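Local coordinates for protein disulfide isomerase (Pseudomonas aeruginosa, PDB 4N30) that belongs to the DsbA subfamily of thioredoxin-fold oxidoreductases and probably takes part in forming or rearranging disulfide bonds, at residues A54-N59 with I188-T193; A62-P67 with L88-L93. All coordinates share one frame; numbering follows the deposited sequence.

Interaction 1: residues A54-N59 with I188-T193; sequences ARWTIN and IRDNQT
The guanidinium of Arg55 lies between two flat groups. The side-chain amide of Gln192 stacks on one face, its plane turned 28° from the guanidinium. Over the centre of the opposite guanidinium face lies Trp56 CZ2, an atom of the indole rim. At the guanidinium edge sits the carboxylate of Asp190, which Arg55 grips side-on in a salt bridge. Arg55 NE reaches Asp190 OD1 at 2.9 Å, and Arg55 NH2 reaches the syn lone pair of Asp190 OD2, also at 2.9 Å. The guanidinium and carboxylate planes are 44° apart, so the pair is twisted. With CG anti to the backbone N (chi1 170°), the arginine lays CG over the centre of the Trp56 ring; the bend at chi2 then turns the rest of the chain to Asp190. Trp56 NE1 adds a weak bond to Asp190 OD2 at 3.2 Å. Asp190 OD1 also accepts from Gln192 N at 2.9 Å, closing an Asx turn where the strand ends.

Thr57 and Arg189 form an antiparallel hydrogen-bonded pair. Ile58 and Ile188 are a non-hydrogen-bonded pair, side by side, with their CG1 atoms 4.2 Å apart. Just beyond the paired strands, Asn191 N bonds to Arg55 O at 2.8 Å.

Strand 56-62 thus runs antiparallel to strand 185-190 in the central sheet. Strand 86-92 pairs with the other edge of strand 56-62. Helix 205-216 covers the Trp56 and Asp190 face, and Leu219 O takes a bond from Arg55 NH1.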
loop_
_atom_site.group_PDB
_atom_site.type_symbol
_atom_site.label_atom_id
_atom_site.label_comp_id
_atom_site.label_asym_id
_atom_site.label_seq_id
_atom_site.Cartn_x
_atom_site.Cartn_y
_atom_site.Cartn_z
ATOM N N ALA A 54 2.306 14.784 -7.619
ATOM C CA ALA A 54 0.962 15.110 -7.141
ATOM C C ALA A 54 1.025 15.938 -5.839
ATOM O O ALA A 54 1.805 15.699 -4.916
ATOM C CB ALA A 54 0.124 13.836 -6.947
ATOM N N ARG A 55 0.097 16.902 -5.850
ATOM C CA ARG A 55 -0.078 17.741 -4.671
ATOM C C ARG A 55 -0.485 16.912 -3.382
ATOM O O ARG A 55 0.065 17.211 -2.313
ATOM C CB ARG A 55 -1.125 18.826 -4.921
ATOM C CG ARG A 55 -1.496 19.540 -3.640
ATOM C CD ARG A 55 -0.940 20.848 -3.413
ATOM N NE ARG A 55 -1.591 21.452 -2.229
ATOM C CZ ARG A 55 -2.351 22.551 -2.177
ATOM N NH1 ARG A 55 -2.719 23.188 -3.295
ATOM N NH2 ARG A 55 -2.755 22.985 -0.974
ATOM N N TRP A 56 -1.428 15.961 -3.504
ATOM C CA TRP A 56 -1.854 15.238 -2.279
ATOM C C TRP A 56 -1.457 13.808 -2.486
ATOM O O TRP A 56 -1.522 13.250 -3.604
ATOM C CB TRP A 56 -3.374 15.300 -2.159
ATOM C CG TRP A 56 -3.798 16.712 -1.811
ATOM C CD1 TRP A 56 -3.715 17.346 -0.625
ATOM C CD2 TRP A 56 -4.342 17.647 -2.756
ATOM N NE1 TRP A 56 -4.215 18.674 -0.733
ATOM C CE2 TRP A 56 -4.607 18.881 -2.019
ATOM C CE3 TRP A 56 -4.696 17.592 -4.114
ATOM C CZ2 TRP A 56 -5.143 20.022 -2.630
ATOM C CZ3 TRP A 56 -5.325 18.744 -4.699
ATOM C CH2 TRP A 56 -5.518 19.921 -3.950
ATOM N N THR A 57 -1.058 13.168 -1.397
ATOM C CA THR A 57 -0.697 11.727 -1.421
ATOM C C THR A 57 -1.645 11.005 -0.453
ATOM O O THR A 57 -1.726 11.376 0.741
ATOM C CB THR A 57 0.659 11.547 -0.886
ATOM O OG1 THR A 57 1.607 12.028 -1.871
ATOM C CG2 THR A 57 1.040 9.998 -0.646
ATOM N N ILE A 58 -2.323 9.986 -0.967
ATOM C CA ILE A 58 -3.103 9.044 -0.124
ATOM C C ILE A 58 -2.193 7.908 0.310
ATOM O O ILE A 58 -1.736 7.127 -0.597
ATOM C CB ILE A 58 -4.286 8.468 -0.865
ATOM C CG1 ILE A 58 -5.291 9.566 -1.311
ATOM C CG2 ILE A 58 -4.983 7.400 -0.020
ATOM C CD1 ILE A 58 -6.409 9.125 -2.260
ATOM N N ASN A 59 -1.779 7.856 1.572
ATOM C CA ASN A 59 -1.059 6.720 2.138
ATOM C C ASN A 59 -2.036 5.670 2.574
ATOM O O ASN A 59 -2.879 5.967 3.445
ATOM C CB ASN A 59 -0.211 7.161 3.351
ATOM C CG ASN A 59 0.889 8.078 2.940
ATOM O OD1 ASN A 59 1.959 7.626 2.528
ATOM N ND2 ASN A 59 0.629 9.388 3.014
ATOM N N ILE A 188 -3.964 11.047 4.418
ATOM C CA ILE A 188 -3.867 11.862 3.197
ATOM C C ILE A 188 -3.029 13.072 3.570
ATOM O O ILE A 188 -3.374 13.789 4.481
ATOM C CB ILE A 188 -5.235 12.293 2.700
ATOM C CG1 ILE A 188 -6.162 11.077 2.497
ATOM C CG2 ILE A 188 -5.052 13.162 1.429
ATOM C CD1 ILE A 188 -7.550 11.401 1.952
ATOM N N ARG A 189 -1.895 13.257 2.885
ATOM C CA ARG A 189 -0.956 14.338 3.161
ATOM C C ARG A 189 -1.077 15.352 2.023
ATOM O O ARG A 189 -1.047 15.020 0.827
ATOM C CB ARG A 189 0.416 13.758 3.254
ATOM C CG ARG A 189 1.463 14.877 3.526
ATOM C CD ARG A 189 2.786 14.352 3.983
ATOM N NE ARG A 189 2.576 13.394 5.078
ATOM C CZ ARG A 189 2.263 13.651 6.348
ATOM N NH1 ARG A 189 2.136 14.897 6.805
ATOM N NH2 ARG A 189 2.104 12.610 7.199
ATOM N N ASP A 190 -1.066 16.651 2.379
ATOM C CA ASP A 190 -0.856 17.724 1.404
ATOM C C ASP A 190 0.648 18.036 1.317
ATOM O O ASP A 190 1.270 18.399 2.296
ATOM C CB ASP A 190 -1.622 18.960 1.950
ATOM C CG ASP A 190 -1.615 20.119 1.020
ATOM O OD1 ASP A 190 -0.610 20.273 0.244
ATOM O OD2 ASP A 190 -2.591 20.848 0.947
ATOM N N ASN A 191 1.214 17.662 0.155
ATOM C CA ASN A 191 2.656 17.766 -0.036
ATOM C C ASN A 191 3.155 19.237 -0.080
ATOM O O ASN A 191 4.375 19.446 -0.002
ATOM C CB ASN A 191 3.032 16.988 -1.291
ATOM C CG ASN A 191 2.772 15.495 -1.129
ATOM O OD1 ASN A 191 2.206 14.899 -2.042
ATOM N ND2 ASN A 191 3.240 14.946 -0.037
ATOM N N GLN A 192 2.257 20.165 -0.281
ATOM C CA GLN A 192 2.601 21.614 -0.306
ATOM C C GLN A 192 2.725 22.133 1.103
ATOM O O GLN A 192 3.592 23.011 1.384
ATOM C CB GLN A 192 1.567 22.337 -1.125
ATOM C CG GLN A 192 1.863 23.848 -1.355
ATOM C CD GLN A 192 0.718 24.406 -2.186
ATOM O OE1 GLN A 192 0.543 24.009 -3.316
ATOM N NE2 GLN A 192 -0.110 25.288 -1.582
ATOM N N THR A 193 1.902 21.682 2.042
ATOM C CA THR A 193 1.830 22.306 3.398
ATOM C C THR A 193 2.336 21.383 4.482
ATOM O O THR A 193 2.562 21.852 5.610
ATOM C CB THR A 193 0.366 22.682 3.745
ATOM O OG1 THR A 193 -0.337 21.419 3.930
ATOM C CG2 THR A 193 -0.301 23.467 2.715
HETATM O O HOH W 1 3.037 11.070 2.550
#

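Interaction 2: residues A62-P67 with L88-L93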
loop_
_atom_site.group_PDB
_atom_site.type_symbol
_atom_site.label_atom_id
_atom_site.label_comp_id
_atom_site.label_asym_id
_atom_site.label_seq_id
_atom_site.Cartn_x
_atom_site.Cartn_y
_atom_site.Cartn_z
ATOM N N ALA A 62 -2.345 -0.982 4.502
ATOM C CA ALA A 62 -3.073 -2.120 3.948
ATOM C C ALA A 62 -2.379 -3.446 4.155
ATOM O O ALA A 62 -1.173 -3.529 4.464
ATOM C CB ALA A 62 -3.325 -1.899 2.462
ATOM N N ASP A 63 -3.198 -4.491 4.055
ATOM C CA ASP A 63 -2.816 -5.892 4.418
ATOM C C ASP A 63 -3.349 -6.774 3.273
ATOM O O ASP A 63 -4.515 -6.646 2.856
ATOM C CB ASP A 63 -3.567 -6.157 5.758
ATOM C CG ASP A 63 -3.631 -7.619 6.169
ATOM O OD1 ASP A 63 -3.334 -8.536 5.432
ATOM O OD2 ASP A 63 -4.021 -7.805 7.390
ATOM N N LEU A 64 -2.444 -7.588 2.702
ATOM C CA LEU A 64 -2.755 -8.346 1.495
ATOM C C LEU A 64 -3.686 -9.546 1.811
ATOM O O LEU A 64 -4.180 -10.125 0.817
ATOM C CB LEU A 64 -1.427 -8.796 0.876
ATOM C CG LEU A 64 -0.774 -7.617 0.128
ATOM C CD1 LEU A 64 0.748 -7.851 -0.025
ATOM C CD2 LEU A 64 -1.414 -7.352 -1.248
ATOM N N GLU A 65 -3.962 -9.850 3.050
ATOM C CA GLU A 65 -4.983 -10.798 3.494
ATOM C C GLU A 65 -6.294 -10.144 3.801
ATOM O O GLU A 65 -7.251 -10.893 4.128
ATOM C CB GLU A 65 -4.461 -11.621 4.688
ATOM C CG GLU A 65 -3.317 -12.581 4.330
ATOM C CD GLU A 65 -3.789 -13.602 3.335
ATOM O OE1 GLU A 65 -3.616 -13.419 2.155
ATOM O OE2 GLU A 65 -4.423 -14.598 3.766
ATOM N N CYS A 66 -6.387 -8.840 3.786
ATOM C CA CYS A 66 -7.610 -8.159 4.291
ATOM C C CYS A 66 -8.613 -8.002 3.183
ATOM O O CYS A 66 -8.364 -7.518 2.071
ATOM C CB CYS A 66 -7.151 -6.776 4.801
ATOM S SG CYS A 66 -8.577 -5.673 5.088
ATOM N N PRO A 67 -9.837 -8.519 3.454
ATOM C CA PRO A 67 -10.870 -8.508 2.393
ATOM C C PRO A 67 -11.303 -7.109 2.046
ATOM O O PRO A 67 -11.810 -6.923 0.914
ATOM C CB PRO A 67 -12.021 -9.348 3.058
ATOM C CG PRO A 67 -11.828 -9.150 4.513
ATOM C CD PRO A 67 -10.307 -9.106 4.727
ATOM N N LEU A 88 -0.953 7.820 -4.775
ATOM C CA LEU A 88 -1.254 6.742 -3.806
ATOM C C LEU A 88 0.027 6.064 -3.418
ATOM O O LEU A 88 0.836 5.706 -4.320
ATOM C CB LEU A 88 -2.218 5.707 -4.519
ATOM C CG LEU A 88 -2.426 4.398 -3.780
ATOM C CD1 LEU A 88 -3.194 4.609 -2.457
ATOM C CD2 LEU A 88 -3.293 3.484 -4.620
ATOM N N VAL A 89 0.293 5.917 -2.123
ATOM C CA VAL A 89 1.436 5.157 -1.658
ATOM C C VAL A 89 1.008 4.038 -0.795
ATOM O O VAL A 89 0.201 4.264 0.176
ATOM C CB VAL A 89 2.460 6.076 -0.917
ATOM C CG1 VAL A 89 3.572 5.232 -0.336
ATOM C CG2 VAL A 89 3.004 7.141 -1.900
ATOM N N TRP A 90 1.358 2.790 -1.128
ATOM C CA TRP A 90 0.985 1.657 -0.301
ATOM C C TRP A 90 1.841 1.692 0.951
ATOM O O TRP A 90 3.096 1.730 0.788
ATOM C CB TRP A 90 1.266 0.366 -1.065
ATOM C CG TRP A 90 1.013 -0.924 -0.291
ATOM C CD1 TRP A 90 1.851 -1.562 0.597
ATOM C CD2 TRP A 90 -0.188 -1.737 -0.326
ATOM N NE1 TRP A 90 1.294 -2.700 1.041
ATOM C CE2 TRP A 90 0.065 -2.867 0.503
ATOM C CE3 TRP A 90 -1.382 -1.643 -1.063
ATOM C CZ2 TRP A 90 -0.871 -3.888 0.662
ATOM C CZ3 TRP A 90 -2.291 -2.688 -0.926
ATOM C CH2 TRP A 90 -2.016 -3.783 -0.067
ATOM N N ARG A 91 1.271 1.562 2.124
ATOM C CA ARG A 91 2.023 1.410 3.359
ATOM C C ARG A 91 1.635 0.100 3.978
ATOM O O ARG A 91 0.473 -0.283 4.065
ATOM C CB ARG A 91 1.677 2.575 4.315
ATOM C CG ARG A 91 1.880 3.987 3.737
ATOM C CD ARG A 91 3.267 4.262 3.223
ATOM N NE ARG A 91 4.051 4.370 4.383
ATOM C CZ ARG A 91 4.204 5.477 5.131
ATOM N NH1 ARG A 91 3.583 6.619 4.851
ATOM N NH2 ARG A 91 4.957 5.397 6.227
ATOM N N HIS A 92 2.585 -0.641 4.537
ATOM C CA HIS A 92 2.310 -1.971 5.081
ATOM C C HIS A 92 1.720 -1.925 6.420
ATOM O O HIS A 92 2.354 -1.400 7.381
ATOM C CB HIS A 92 3.600 -2.805 5.083
ATOM C CG HIS A 92 4.112 -3.064 3.749
ATOM N ND1 HIS A 92 3.543 -3.960 2.894
ATOM C CD2 HIS A 92 5.247 -2.549 3.110
ATOM C CE1 HIS A 92 4.269 -3.970 1.762
ATOM N NE2 HIS A 92 5.284 -3.086 1.870
ATOM N N LEU A 93 0.591 -2.641 6.601
ATOM C CA LEU A 93 0.115 -2.959 7.903
ATOM C C LEU A 93 -0.552 -4.325 7.826
ATOM O O LEU A 93 -1.733 -4.469 8.046
ATOM C CB LEU A 93 -0.828 -1.882 8.409
ATOM C CG LEU A 93 -1.354 -2.043 9.843
ATOM C CD1 LEU A 93 -0.166 -2.019 10.799
ATOM C CD2 LEU A 93 -2.341 -0.932 10.197
HETATM O O HOH W 2 1.105 -5.242 3.659
#
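The backbone carbonyl oxygen of Ala62 is held by two donors. Leu93 N gives it a nearly straight bond of 2.9 Å. This donor is tilted 35° from the carbonyl plane. Water 2 donates to the same oxygen at 3.0 Å. That water also lies 2.9 Å from His92 ND1, at the edge of the imidazole, and so ties the end of strand 56-62 to the His92 side chain at the end of strand 86-92. NE2 of the same ring bonds to Glu110 of helix 99-131.

Ala62 N bonds to Arg91 O, 2.9 Å away. The two backbone bonds of Ala62 thus straddle His92 in a parallel bridge, and the Ala62 and His92 side chains diverge.

The Ala62 methyl sits over one face of Trp90. Its CB is 3.6 Å from the centroid of the six-membered ring and 18° off the ring normal, a CH-pi contact. Trp90 CG stands anti to the backbone N (chi1 176°), which carries the indole across to the 62-67 segment. Leu64 meets the same end of the ring obliquely, with CG 3.8 Å from Trp90 CZ2. Phe121 of helix 99-131 packs edge-to-face with Trp90.

Asp63 OD1 accepts from Glu65 N at 2.8 Å in an Asx turn. A type I turn spans Asp63 to Cys66. Cys66 then takes the N-cap position of helix 67-81. Cys66 and Cys69 fit a CxxC pair at a helix start. The arrangement is consistent with the redox site of a thioredoxin fold, where the loop after a central strand delivers the first cysteine to the helix.

How the interactions relate
Interactions 1 and 2 lie along the same central sheet, with their centres about 18 Å apart. Strand 56-62 joins them: its start pairs with 188-193 and its end with 88-93. Midway, the two contacts touch directly. Ile58 O probably bonds to Val89 N at 2.8 Å. Asn59 OD1 probably takes a bond from Arg91 NH1 at 3.0 Å, while Thr57 CG2 packs on Val89 CG2. In sequence, both segments of interaction 2 fall between those of interaction 1. Interaction 2 is buried near the chain centre and leads into the probable CxxC redox site. Interaction 1 lies at the other end of strand 56-62 and is partly buried.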